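Local coordinates for Sel1 repeat family protein (Pseudomonas aeruginosa, PDB 6LCH) that probably serves as an immunity protein that neutralises the type VI secretion effector PldB, using a scaffold of Sel1 repeats, at residues Leu94-Asp102 with Ser129-Thr137; Ala166-Lys177 with Tyr189-Ser200. All coordinates share one frame; numbering follows the deposited sequence.

Contact 1. Residues Leu94-Asp102 with Ser129-Thr137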
loop_
_atom_site.group_PDB
_atom_site.type_symbol
_atom_site.label_atom_id
_atom_site.label_comp_id
_atom_site.label_asym_id
_atom_site.label_seq_id
_atom_site.Cartn_x
_atom_site.Cartn_y
_atom_site.Cartn_z
ATOM N N LEU A 94 -20.134 -7.995 1.464
ATOM C CA LEU A 94 -19.928 -8.063 0.028
ATOM C C LEU A 94 -18.715 -8.902 -0.351
ATOM O O LEU A 94 -18.355 -8.946 -1.531
ATOM C CB LEU A 94 -19.778 -6.654 -0.548
ATOM C CG LEU A 94 -20.971 -5.705 -0.404
ATOM C CD1 LEU A 94 -20.563 -4.289 -0.771
ATOM C CD2 LEU A 94 -22.144 -6.175 -1.264
ATOM N N ASP A 95 -18.076 -9.552 0.624
ATOM C CA ASP A 95 -16.877 -10.359 0.393
ATOM C C ASP A 95 -15.742 -9.536 -0.217
ATOM O O ASP A 95 -14.959 -10.034 -1.031
ATOM C CB ASP A 95 -17.186 -11.582 -0.473
ATOM C CG ASP A 95 -16.342 -12.783 -0.094
ATOM O OD1 ASP A 95 -15.944 -13.549 -0.995
ATOM O OD2 ASP A 95 -16.064 -12.946 1.111
ATOM N N VAL A 96 -15.642 -8.273 0.186
ATOM C CA VAL A 96 -14.581 -7.396 -0.301
ATOM C C VAL A 96 -13.289 -7.761 0.426
ATOM O O VAL A 96 -13.253 -7.741 1.665
ATOM C CB VAL A 96 -14.937 -5.914 -0.104
ATOM C CG1 VAL A 96 -13.761 -5.042 -0.497
ATOM C CG2 VAL A 96 -16.161 -5.548 -0.928
ATOM N N PRO A 97 -12.221 -8.118 -0.291
ATOM C CA PRO A 97 -11.000 -8.578 0.398
ATOM C C PRO A 97 -10.411 -7.544 1.342
ATOM O O PRO A 97 -9.920 -7.909 2.417
ATOM C CB PRO A 97 -10.050 -8.907 -0.761
ATOM C CG PRO A 97 -10.946 -9.142 -1.941
ATOM C CD PRO A 97 -12.113 -8.226 -1.755
ATOM N N GLN A 98 -10.456 -6.260 0.978
ATOM C CA GLN A 98 -9.971 -5.221 1.884
ATOM C C GLN A 98 -10.790 -5.170 3.170
ATOM O O GLN A 98 -10.274 -4.766 4.217
ATOM C CB GLN A 98 -9.989 -3.860 1.179
ATOM C CG GLN A 98 -9.301 -2.733 1.958
ATOM C CD GLN A 98 -7.793 -2.903 2.033
ATOM O OE1 GLN A 98 -7.155 -3.363 1.081
ATOM N NE2 GLN A 98 -7.214 -2.526 3.169
ATOM N N GLY A 99 -12.058 -5.586 3.117
ATOM C CA GLY A 99 -12.882 -5.575 4.318
ATOM C C GLY A 99 -12.360 -6.495 5.405
ATOM O O GLY A 99 -12.448 -6.180 6.594
ATOM N N PHE A 100 -11.798 -7.642 5.014
ATOM C CA PHE A 100 -11.218 -8.557 5.993
ATOM C C PHE A 100 -9.948 -7.978 6.606
ATOM O O PHE A 100 -9.742 -8.055 7.824
ATOM C CB PHE A 100 -10.928 -9.905 5.335
ATOM C CG PHE A 100 -12.157 -10.614 4.841
ATOM C CD1 PHE A 100 -12.949 -11.340 5.713
ATOM C CD2 PHE A 100 -12.523 -10.549 3.506
ATOM C CE1 PHE A 100 -14.087 -11.998 5.262
ATOM C CE2 PHE A 100 -13.659 -11.208 3.049
ATOM C CZ PHE A 100 -14.437 -11.932 3.931
ATOM N N TYR A 101 -9.069 -7.422 5.769
ATOM C CA TYR A 101 -7.862 -6.772 6.272
ATOM C C TYR A 101 -8.201 -5.661 7.258
ATOM O O TYR A 101 -7.542 -5.516 8.293
ATOM C CB TYR A 101 -7.047 -6.212 5.104
ATOM C CG TYR A 101 -5.809 -5.434 5.507
ATOM C CD1 TYR A 101 -5.842 -4.049 5.649
ATOM C CD2 TYR A 101 -4.602 -6.084 5.727
ATOM C CE1 TYR A 101 -4.713 -3.340 6.008
ATOM C CE2 TYR A 101 -3.467 -5.382 6.087
ATOM C CZ TYR A 101 -3.526 -4.014 6.228
ATOM O OH TYR A 101 -2.391 -3.320 6.582
ATOM N N ASP A 102 -9.223 -4.863 6.948
ATOM C CA ASP A 102 -9.548 -3.730 7.808
ATOM C C ASP A 102 -10.125 -4.194 9.139
ATOM O O ASP A 102 -9.858 -3.585 10.180
ATOM C CB ASP A 102 -10.531 -2.792 7.105
ATOM C CG ASP A 102 -9.953 -2.153 5.855
ATOM O OD1 ASP A 102 -10.734 -1.905 4.911
ATOM O OD2 ASP A 102 -8.732 -1.891 5.806
ATOM N N SER A 129 -6.198 -14.616 1.201
ATOM C CA SER A 129 -6.779 -15.678 0.387
ATOM C C SER A 129 -7.540 -15.138 -0.814
ATOM O O SER A 129 -7.724 -15.864 -1.798
ATOM C CB SER A 129 -7.717 -16.565 1.212
ATOM O OG SER A 129 -8.952 -15.930 1.481
ATOM N N LEU A 130 -7.998 -13.893 -0.748
ATOM C CA LEU A 130 -8.660 -13.245 -1.866
ATOM C C LEU A 130 -7.715 -12.332 -2.632
ATOM O O LEU A 130 -8.167 -11.557 -3.479
ATOM C CB LEU A 130 -9.877 -12.470 -1.360
ATOM C CG LEU A 130 -10.897 -13.388 -0.676
ATOM C CD1 LEU A 130 -11.967 -12.604 0.078
ATOM C CD2 LEU A 130 -11.526 -14.313 -1.703
ATOM N N GLY A 131 -6.417 -12.399 -2.344
ATOM C CA GLY A 131 -5.441 -11.617 -3.071
ATOM C C GLY A 131 -5.307 -10.180 -2.627
ATOM O O GLY A 131 -4.815 -9.355 -3.398
ATOM N N ASN A 132 -5.720 -9.857 -1.412
ATOM C CA ASN A 132 -5.636 -8.485 -0.920
ATOM C C ASN A 132 -4.181 -8.057 -0.784
ATOM O O ASN A 132 -3.431 -8.684 -0.025
ATOM C CB ASN A 132 -6.355 -8.370 0.417
ATOM C CG ASN A 132 -6.258 -6.985 1.006
ATOM O OD1 ASN A 132 -5.552 -6.770 1.990
ATOM N ND2 ASN A 132 -6.962 -6.034 0.403
ATOM N N PRO A 133 -3.738 -7.022 -1.493
ATOM C CA PRO A 133 -2.313 -6.641 -1.458
ATOM C C PRO A 133 -1.853 -6.192 -0.078
ATOM O O PRO A 133 -0.743 -6.558 0.337
ATOM C CB PRO A 133 -2.227 -5.504 -2.489
ATOM C CG PRO A 133 -3.350 -5.787 -3.442
ATOM C CD PRO A 133 -4.459 -6.347 -2.588
ATOM N N PRO A 134 -2.635 -5.391 0.668
ATOM C CA PRO A 134 -2.195 -5.077 2.040
ATOM C C PRO A 134 -2.041 -6.300 2.925
ATOM O O PRO A 134 -1.058 -6.401 3.672
ATOM C CB PRO A 134 -3.295 -4.138 2.551
ATOM C CG PRO A 134 -3.798 -3.475 1.323
ATOM C CD PRO A 134 -3.795 -4.556 0.291
ATOM N N ALA A 135 -2.982 -7.245 2.859
ATOM C CA ALA A 135 -2.893 -8.413 3.729
ATOM C C ALA A 135 -1.697 -9.285 3.369
ATOM O O ALA A 135 -1.012 -9.802 4.260
ATOM C CB ALA A 135 -4.190 -9.215 3.663
ATOM N N LEU A 136 -1.431 -9.463 2.073
ATOM C CA LEU A 136 -0.286 -10.273 1.668
ATOM C C LEU A 136 1.028 -9.607 2.055
ATOM O O LEU A 136 2.007 -10.295 2.365
ATOM C CB LEU A 136 -0.318 -10.523 0.161
ATOM C CG LEU A 136 -1.420 -11.396 -0.442
ATOM C CD1 LEU A 136 -1.555 -11.066 -1.909
ATOM C CD2 LEU A 136 -1.110 -12.869 -0.257
ATOM N N THR A 137 1.063 -8.274 2.037
ATOM C CA THR A 137 2.273 -7.546 2.412
ATOM C C THR A 137 2.547 -7.650 3.908
ATOM O O THR A 137 3.703 -7.814 4.321
ATOM C CB THR A 137 2.139 -6.083 1.989
ATOM O OG1 THR A 137 1.932 -6.018 0.574
ATOM C CG2 THR A 137 3.388 -5.294 2.351
HETATM O O HOH W 1 -0.080 -4.140 5.441
#
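The amide nitrogen ND2 of Asn132 donates to OE1 of Gln98 over 2.8 Å, with a nearly straight N-H...O angle of 167°, and it also gives a hydrogen bond to the carboxylate of Glu13 in the N-terminal part of the chain. The acceptor lies in the amide plane of Asn132, whereas the donor stands above the carbonyl plane of Gln98, and the two amide planes are 60° apart. Asn132 is at the same time the N-cap of helix 133-146: its OD1 receives Ala135 N at 2.8 Å, and the torsion that sets CG anti to the backbone N (chi1 178°) lets one side chain cap its own helix while reaching across to the next. Gln98 is steadied from behind, its NE2 donating to Asp102 OD2 at 3.1 Å one helical turn on; the other oxygen of Asp102, OD1, is hydrogen-bonded to His63.

Beside this polar node, Pro134 lays its CB over the face of Tyr101, 3.6 Å from the ring centroid, a CH-pi contact almost on the ring normal. Water 1 joins Tyr101 OH to Pro134 O, which fastens the far end of the same ring. Ala135 CB touches Tyr101 CD2. At the other flank, Pro97 CG presses on Leu130 CB at 3.5 Å, and Leu130 CD1 reaches Phe100 CE2 at 3.7 Å.

The bonds at ND2 and OD1 of Asn132 should hold its rotation and are consistent with the assigned positions of O and N; the carboxylate of Glu13 probably polarises the amide further, coupling the N-terminal segment to the start of two helices.

Contact 2. Residues Ala166-Lys177 with Tyr189-Ser200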
loop_
_atom_site.group_PDB
_atom_site.type_symbol
_atom_site.label_atom_id
_atom_site.label_comp_id
_atom_site.label_asym_id
_atom_site.label_seq_id
_atom_site.Cartn_x
_atom_site.Cartn_y
_atom_site.Cartn_z
ATOM N N ALA A 166 2.312 -0.542 -4.410
ATOM C CA ALA A 166 3.652 0.006 -4.214
ATOM C C ALA A 166 4.318 -0.395 -2.900
ATOM O O ALA A 166 5.514 -0.733 -2.934
ATOM C CB ALA A 166 3.606 1.534 -4.346
ATOM N N PRO A 167 3.652 -0.370 -1.738
ATOM C CA PRO A 167 4.358 -0.727 -0.495
ATOM C C PRO A 167 4.903 -2.144 -0.481
ATOM O O PRO A 167 5.814 -2.429 0.304
ATOM C CB PRO A 167 3.289 -0.530 0.589
ATOM C CG PRO A 167 2.319 0.417 -0.010
ATOM C CD PRO A 167 2.269 0.058 -1.458
ATOM N N ALA A 168 4.374 -3.042 -1.313
ATOM C CA ALA A 168 4.950 -4.380 -1.406
ATOM C C ALA A 168 6.272 -4.350 -2.159
ATOM O O ALA A 168 7.233 -5.022 -1.766
ATOM C CB ALA A 168 3.970 -5.332 -2.085
ATOM N N SER A 169 6.332 -3.583 -3.250
ATOM C CA SER A 169 7.593 -3.400 -3.958
ATOM C C SER A 169 8.611 -2.668 -3.094
ATOM O O SER A 169 9.819 -2.877 -3.249
ATOM C CB SER A 169 7.359 -2.640 -5.264
ATOM O OG SER A 169 6.686 -3.448 -6.217
ATOM N N TYR A 170 8.145 -1.801 -2.188
ATOM C CA TYR A 170 9.044 -1.172 -1.224
ATOM C C TYR A 170 9.652 -2.213 -0.292
ATOM O O TYR A 170 10.856 -2.187 -0.018
ATOM C CB TYR A 170 8.299 -0.103 -0.419
ATOM C CG TYR A 170 9.161 0.603 0.616
ATOM C CD1 TYR A 170 9.841 1.772 0.301
ATOM C CD2 TYR A 170 9.291 0.100 1.905
ATOM C CE1 TYR A 170 10.627 2.417 1.239
ATOM C CE2 TYR A 170 10.079 0.735 2.847
ATOM C CZ TYR A 170 10.741 1.893 2.509
ATOM O OH TYR A 170 11.520 2.528 3.446
ATOM N N GLU A 171 8.827 -3.131 0.215
ATOM C CA GLU A 171 9.334 -4.204 1.065
ATOM C C GLU A 171 10.287 -5.114 0.307
ATOM O O GLU A 171 11.174 -5.725 0.913
ATOM C CB GLU A 171 8.172 -5.016 1.638
ATOM C CG GLU A 171 7.263 -4.235 2.568
ATOM C CD GLU A 171 7.989 -3.693 3.786
ATOM O OE1 GLU A 171 8.706 -4.475 4.453
ATOM O OE2 GLU A 171 7.848 -2.487 4.074
ATOM N N LEU A 172 10.117 -5.222 -1.010
ATOM C CA LEU A 172 11.082 -5.945 -1.833
ATOM C C LEU A 172 12.441 -5.268 -1.787
ATOM O O LEU A 172 13.459 -5.901 -1.478
ATOM C CB LEU A 172 10.586 -6.025 -3.275
ATOM C CG LEU A 172 9.575 -7.116 -3.587
ATOM C CD1 LEU A 172 8.573 -7.240 -2.466
ATOM C CD2 LEU A 172 8.908 -6.775 -4.888
ATOM N N GLY A 173 12.473 -3.977 -2.121
ATOM C CA GLY A 173 13.713 -3.227 -2.033
ATOM C C GLY A 173 14.349 -3.330 -0.665
ATOM O O GLY A 173 15.546 -3.599 -0.544
ATOM N N ALA A 174 13.549 -3.131 0.388
ATOM C CA ALA A 174 14.053 -3.293 1.748
ATOM C C ALA A 174 14.656 -4.674 1.948
ATOM O O ALA A 174 15.750 -4.805 2.509
ATOM C CB ALA A 174 12.935 -3.045 2.761
ATOM N N TYR A 175 13.968 -5.716 1.478
ATOM C CA TYR A 175 14.476 -7.073 1.646
ATOM C C TYR A 175 15.838 -7.239 0.987
ATOM O O TYR A 175 16.794 -7.709 1.617
ATOM C CB TYR A 175 13.487 -8.085 1.072
ATOM C CG TYR A 175 14.061 -9.480 1.019
ATOM C CD1 TYR A 175 14.102 -10.272 2.157
ATOM C CD2 TYR A 175 14.573 -10.001 -0.163
ATOM C CE1 TYR A 175 14.630 -11.547 2.119
ATOM C CE2 TYR A 175 15.102 -11.274 -0.210
ATOM C CZ TYR A 175 15.131 -12.041 0.935
ATOM O OH TYR A 175 15.658 -13.311 0.894
ATOM N N TYR A 176 15.946 -6.851 -0.286
ATOM C CA TYR A 176 17.195 -7.051 -1.013
ATOM C C TYR A 176 18.319 -6.207 -0.434
ATOM O O TYR A 176 19.465 -6.665 -0.350
ATOM C CB TYR A 176 16.996 -6.736 -2.492
ATOM C CG TYR A 176 16.452 -7.917 -3.236
ATOM C CD1 TYR A 176 17.245 -9.032 -3.463
ATOM C CD2 TYR A 176 15.139 -7.939 -3.680
ATOM C CE1 TYR A 176 16.752 -10.128 -4.126
ATOM C CE2 TYR A 176 14.636 -9.036 -4.350
ATOM C CZ TYR A 176 15.451 -10.126 -4.571
ATOM O OH TYR A 176 14.972 -11.228 -5.235
ATOM N N LYS A 177 18.008 -4.978 -0.027
ATOM C CA LYS A 177 19.015 -4.117 0.578
ATOM C C LYS A 177 19.521 -4.699 1.890
ATOM O O LYS A 177 20.729 -4.732 2.145
ATOM C CB LYS A 177 18.440 -2.720 0.805
ATOM C CG LYS A 177 19.392 -1.781 1.526
ATOM C CD LYS A 177 18.750 -0.427 1.779
ATOM C CE LYS A 177 17.700 -0.512 2.862
ATOM N NZ LYS A 177 17.241 0.832 3.286
ATOM N N TYR A 189 13.809 -2.409 -7.240
ATOM C CA TYR A 189 12.494 -2.602 -6.643
ATOM C C TYR A 189 11.977 -1.342 -5.958
ATOM O O TYR A 189 10.765 -1.093 -5.951
ATOM C CB TYR A 189 12.542 -3.768 -5.664
ATOM C CG TYR A 189 12.288 -5.090 -6.339
ATOM C CD1 TYR A 189 13.202 -6.130 -6.256
ATOM C CD2 TYR A 189 11.136 -5.287 -7.085
ATOM C CE1 TYR A 189 12.959 -7.342 -6.885
ATOM C CE2 TYR A 189 10.887 -6.482 -7.715
ATOM C CZ TYR A 189 11.796 -7.507 -7.609
ATOM O OH TYR A 189 11.527 -8.693 -8.240
ATOM N N TYR A 190 12.866 -0.553 -5.350
ATOM C CA TYR A 190 12.446 0.749 -4.843
ATOM C C TYR A 190 11.904 1.615 -5.973
ATOM O O TYR A 190 10.916 2.338 -5.795
ATOM C CB TYR A 190 13.608 1.460 -4.152
ATOM C CG TYR A 190 13.939 0.976 -2.753
ATOM C CD1 TYR A 190 13.013 1.065 -1.719
ATOM C CD2 TYR A 190 15.190 0.453 -2.466
ATOM C CE1 TYR A 190 13.330 0.631 -0.437
ATOM C CE2 TYR A 190 15.512 0.015 -1.197
ATOM C CZ TYR A 190 14.586 0.109 -0.186
ATOM O OH TYR A 190 14.926 -0.333 1.074
ATOM N N GLN A 191 12.537 1.549 -7.147
ATOM C CA GLN A 191 12.080 2.348 -8.278
ATOM C C GLN A 191 10.716 1.875 -8.766
ATOM O O GLN A 191 9.823 2.691 -9.023
ATOM C CB GLN A 191 13.105 2.303 -9.412
ATOM C CG GLN A 191 12.901 3.415 -10.439
ATOM C CD GLN A 191 13.661 3.184 -11.729
ATOM O OE1 GLN A 191 13.990 2.052 -12.076
ATOM N NE2 GLN A 191 13.941 4.265 -12.450
ATOM N N VAL A 192 10.538 0.556 -8.899
ATOM C CA VAL A 192 9.231 0.012 -9.271
ATOM C C VAL A 192 8.165 0.482 -8.293
ATOM O O VAL A 192 7.041 0.823 -8.688
ATOM C CB VAL A 192 9.295 -1.526 -9.344
ATOM C CG1 VAL A 192 7.892 -2.122 -9.344
ATOM C CG2 VAL A 192 10.067 -1.969 -10.569
ATOM N N SER A 193 8.507 0.525 -7.005
ATOM C CA SER A 193 7.589 1.044 -5.997
ATOM C C SER A 193 7.179 2.476 -6.310
ATOM O O SER A 193 6.000 2.830 -6.193
ATOM C CB SER A 193 8.241 0.956 -4.617
ATOM O OG SER A 193 7.350 1.375 -3.599
ATOM N N VAL A 194 8.136 3.310 -6.724
ATOM C CA VAL A 194 7.823 4.693 -7.079
ATOM C C VAL A 194 6.833 4.735 -8.235
ATOM O O VAL A 194 5.816 5.437 -8.178
ATOM C CB VAL A 194 9.109 5.466 -7.416
ATOM C CG1 VAL A 194 8.772 6.893 -7.820
ATOM C CG2 VAL A 194 10.060 5.448 -6.238
ATOM N N SER A 195 7.113 3.983 -9.302
ATOM C CA SER A 195 6.231 3.964 -10.465
ATOM C C SER A 195 4.828 3.472 -10.138
ATOM O O SER A 195 3.920 3.659 -10.958
ATOM C CB SER A 195 6.834 3.098 -11.574
ATOM O OG SER A 195 6.918 1.736 -11.187
ATOM N N GLN A 196 4.624 2.859 -8.973
ATOM C CA GLN A 196 3.315 2.400 -8.531
ATOM C C GLN A 196 2.676 3.334 -7.512
ATOM O O GLN A 196 1.675 2.963 -6.891
ATOM C CB GLN A 196 3.417 0.993 -7.941
ATOM C CG GLN A 196 3.884 -0.071 -8.910
ATOM C CD GLN A 196 4.391 -1.299 -8.189
ATOM O OE1 GLN A 196 4.709 -1.239 -7.002
ATOM N NE2 GLN A 196 4.471 -2.418 -8.898
ATOM N N GLY A 197 3.215 4.537 -7.336
ATOM C CA GLY A 197 2.702 5.449 -6.337
ATOM C C GLY A 197 3.388 5.366 -4.995
ATOM O O GLY A 197 2.842 5.863 -4.003
ATOM N N GLY A 198 4.562 4.751 -4.928
ATOM C CA GLY A 198 5.275 4.626 -3.674
ATOM C C GLY A 198 5.826 5.937 -3.160
ATOM O O GLY A 198 6.783 6.480 -3.721
ATOM N N LYS A 199 5.203 6.451 -2.096
ATOM C CA LYS A 199 5.662 7.673 -1.441
ATOM C C LYS A 199 6.993 7.457 -0.733
ATOM O O LYS A 199 7.956 8.199 -0.955
ATOM C CB LYS A 199 4.594 8.145 -0.452
ATOM C CG LYS A 199 5.034 9.205 0.521
ATOM C CD LYS A 199 4.187 10.447 0.435
ATOM C CE LYS A 199 2.796 10.272 1.018
ATOM N NZ LYS A 199 2.791 10.313 2.494
ATOM N N SER A 200 7.065 6.434 0.122
ATOM C CA SER A 200 8.272 6.196 0.902
ATOM C C SER A 200 9.459 5.854 0.013
ATOM O O SER A 200 10.600 6.197 0.345
ATOM C CB SER A 200 8.021 5.083 1.917
ATOM O OG SER A 200 9.028 5.062 2.912
HETATM O O HOH W 2 0.367 1.377 -5.225
HETATM O O HOH W 3 11.459 5.664 2.689
HETATM O O HOH W 4 14.490 -0.318 3.541
#
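Tyr189 and Tyr190 are knobs that helix 183-195 sets into adjacent holes of helix 166-178, Tyr189 among Ser169, Leu172, Gly173 and Tyr176, Tyr190 among Tyr170, Gly173, Ala174 and Lys177. Leu172 CD2 lies over the face of the Tyr189 ring, 3.8 Å from its centroid, while Tyr176 meets that ring rim to rim. Tyr190 turns an edge to the face of Tyr170 in a T-shaped stack, planes 73° apart. Gly173 CA sits 3.9 Å from the Tyr190 centroid, over the ring, and the aromatic comes down directly on the helix backbone.

Direct polar bonds gather toward the start of helix 166-178. Ser193 OG donates to Ala166 O at 2.9 Å from above the carbonyl plane, a second grip on an oxygen that already takes Tyr170 N; the Ser193 hydroxyl, anti to the backbone N (chi1 -176°), swings across the interface. Ser169 OG gives a hydrogen bond to Gln196 OE1 at 3.1 Å.

Three waters add bridges: water 2 joins Ala166 N to Gln196 O, water 3 links Tyr170 OH with Ser200, and water 4 connects Lys177 NZ to Tyr190 OH.

The axes of 166-177 and 189-195 approach to 7.4 Å, with their directions 167° apart, a close antiparallel alpha-hairpin, and the Schellman turn at Gly197 then leads into helix 199-208, as expected of the helical pairs of Sel1 repeats in the TPR clan.

In the fold
From the N terminus, the chain passes through helices 22-34, 43-55, 59-70 and 81-93 before it enters 94-102. Contact 1 closes a loop of 26 residues, just over half of it helical, bringing the start of helix 97-107 against the start of helix 133-146. The chain continues through helix 150-162 into helix 166-178, where contact 2 closes a shorter loop of 11 residues as helix 183-195 folds back. The loops follow in series, neither enclosing nor crossing the other, and their centres lie about 20 Å apart. Helix 133-146 nevertheless joins them: Thr137 of contact 1 packs on Ala168 and Glu171 of contact 2. Helix 150-162, tied to the N-terminal segment by the Cys10-Cys159 disulfide, touches both contacts.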